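Local coordinates for protein pyridoxamine 5'-phosphate oxidase-related, FMN-binding (Mycobacterium smegmatis, PDB 3F7E) that probably acts as a coenzyme F420-dependent reductase, with aflatoxins among its likely substrates, at residues N56-P61 / E84-D89. Sequence-based numbering, arbitrary orientation.
Sequences NIKANP and EDIVPD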
loop_
_atom_site.group_PDB
_atom_site.type_symbol
_atom_site.label_atom_id
_atom_site.label_comp_id
_atom_site.label_asym_id
_atom_site.label_seq_id
_atom_site.Cartn_x
_atom_site.Cartn_y
_atom_site.Cartn_z
ATOM N N ASN A 56 -4.261 -4.773 14.942
ATOM C CA ASN A 56 -3.270 -5.550 14.195
ATOM C C ASN A 56 -1.873 -5.317 14.780
ATOM O O ASN A 56 -1.104 -6.274 15.025
ATOM C CB ASN A 56 -3.247 -5.160 12.712
ATOM C CG ASN A 56 -4.507 -5.551 11.972
ATOM O OD1 ASN A 56 -5.329 -6.323 12.474
ATOM N ND2 ASN A 56 -4.643 -5.028 10.762
ATOM N N ILE A 57 -1.513 -4.055 14.996
ATOM C CA ILE A 57 -0.152 -3.717 15.428
ATOM C C ILE A 57 0.089 -4.106 16.887
ATOM O O ILE A 57 1.227 -4.422 17.233
ATOM C CB ILE A 57 0.212 -2.240 15.126
ATOM C CG1 ILE A 57 -0.712 -1.263 15.768
ATOM C CG2 ILE A 57 0.251 -1.982 13.642
ATOM C CD1 ILE A 57 -0.097 0.148 15.890
ATOM N N LYS A 58 -0.961 -4.120 17.710
ATOM C CA LYS A 58 -0.803 -4.593 19.079
ATOM C C LYS A 58 -0.446 -6.074 19.114
ATOM O O LYS A 58 0.283 -6.507 20.015
ATOM C CB LYS A 58 -2.049 -4.330 19.927
ATOM C CG LYS A 58 -2.362 -2.851 20.121
ATOM C CD LYS A 58 -1.260 -2.115 20.879
ATOM C CE LYS A 58 -1.232 -2.544 22.322
ATOM N NZ LYS A 58 -2.465 -2.066 23.023
ATOM N N ALA A 59 -0.932 -6.862 18.143
ATOM C CA ALA A 59 -0.629 -8.305 18.100
ATOM C C ALA A 59 0.585 -8.658 17.237
ATOM O O ALA A 59 1.224 -9.692 17.471
ATOM C CB ALA A 59 -1.862 -9.084 17.646
ATOM N N ASN A 60 0.924 -7.803 16.266
ATOM C CA ASN A 60 2.049 -8.062 15.387
ATOM C C ASN A 60 2.614 -6.692 15.026
ATOM O O ASN A 60 2.017 -5.973 14.251
ATOM C CB ASN A 60 1.593 -8.807 14.134
ATOM C CG ASN A 60 2.733 -9.146 13.218
ATOM O OD1 ASN A 60 3.814 -8.541 13.271
ATOM N ND2 ASN A 60 2.501 -10.134 12.346
ATOM N N PRO A 61 3.761 -6.312 15.594
ATOM C CA PRO A 61 4.294 -4.953 15.378
ATOM C C PRO A 61 4.949 -4.729 14.009
ATOM O O PRO A 61 5.401 -3.612 13.733
ATOM C CB PRO A 61 5.311 -4.795 16.516
ATOM C CG PRO A 61 5.793 -6.170 16.729
ATOM C CD PRO A 61 4.597 -7.066 16.544
ATOM N N GLU A 84 7.619 0.626 17.352
ATOM C CA GLU A 84 8.387 0.620 18.599
ATOM C C GLU A 84 7.787 1.476 19.709
ATOM O O GLU A 84 8.219 1.396 20.851
ATOM C CB GLU A 84 9.834 1.020 18.344
ATOM C CG GLU A 84 10.008 2.415 17.873
ATOM C CD GLU A 84 11.497 2.856 17.823
ATOM O OE1 GLU A 84 11.756 4.074 17.788
ATOM O OE2 GLU A 84 12.405 1.994 17.843
ATOM N N ASP A 85 6.812 2.320 19.371
ATOM C CA ASP A 85 6.118 3.074 20.426
ATOM C C ASP A 85 4.711 3.421 19.965
ATOM O O ASP A 85 4.472 3.547 18.757
ATOM C CB ASP A 85 6.907 4.345 20.808
ATOM C CG ASP A 85 6.647 4.807 22.234
ATOM O OD1 ASP A 85 5.818 4.176 22.938
ATOM O OD2 ASP A 85 7.277 5.813 22.641
ATOM N N ILE A 86 3.814 3.633 20.940
ATOM C CA ILE A 86 2.456 4.113 20.700
ATOM C C ILE A 86 2.223 5.153 21.803
ATOM O O ILE A 86 2.262 4.823 22.996
ATOM C CB ILE A 86 1.416 2.986 20.769
ATOM C CG1 ILE A 86 1.737 1.899 19.737
ATOM C CG2 ILE A 86 0.023 3.597 20.602
ATOM C CD1 ILE A 86 0.816 0.682 19.836
ATOM N N VAL A 87 2.031 6.397 21.385
ATOM C CA VAL A 87 1.977 7.526 22.320
ATOM C C VAL A 87 0.577 8.152 22.269
ATOM O O VAL A 87 0.163 8.590 21.211
ATOM C CB VAL A 87 3.069 8.575 21.991
ATOM C CG1 VAL A 87 2.983 9.767 22.964
ATOM C CG2 VAL A 87 4.426 7.920 22.066
ATOM N N PRO A 88 -0.142 8.228 23.411
ATOM C CA PRO A 88 -1.446 8.911 23.360
ATOM C C PRO A 88 -1.379 10.342 22.842
ATOM O O PRO A 88 -0.467 11.101 23.194
ATOM C CB PRO A 88 -1.937 8.860 24.814
ATOM C CG PRO A 88 -1.275 7.613 25.371
ATOM C CD PRO A 88 0.118 7.645 24.740
ATOM N N ASP A 89 -2.368 10.702 22.015
ATOM C CA ASP A 89 -2.507 12.038 21.441
ATOM C C ASP A 89 -3.923 12.572 21.716
ATOM O O ASP A 89 -4.629 12.928 20.765
ATOM C CB ASP A 89 -2.268 11.946 19.918
ATOM C CG ASP A 89 -2.300 13.300 19.194
ATOM O OD1 ASP A 89 -1.875 14.334 19.774
ATOM O OD2 ASP A 89 -2.698 13.297 18.007
#
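I57 and K58 meet I86 without any flat group between them: no ring or amide presents a face or edge, and three aliphatic chains make the whole contact. The reaching atom on the strand side is I86 CD1. An extended outer chain (chi2 175°) places this methyl beside helix 52-59, 3.6 Å from K58 CD. On the helix side, I57 CD1 approaches the same methyl at 4.1 Å, methyl against methyl, with the two isoleucine chains crossing at a slant. K58 sets out from the helix flank and bends at chi2, chi3 and chi4, which sets its CD methylene against the I86 CD1 methyl while NZ turns back to a hydrogen bond with Y54 OH, one turn earlier in the helix. The lysine thus offers carbon to the strand and keeps its polar end on its own helix. I57 is buried, also touching I119 and T22, and I86 packs on V117 and I119, so I119 of strand 116-127 is shared by both isoleucines. The backbones stay well apart, 9.4 Å between K58 CA and I86 CA. Just before I86 the strand carries a classic beta bulge, in which E84 and D85 pair together opposite V120. Helix 52-59, which links strands 43-48 and 62-68, is thereby packed through side chains against the antiparallel sheet, an arrangement consistent with the split beta-barrel fold of the pyridoxamine 5'-phosphate oxidase-like, FMN-binding family.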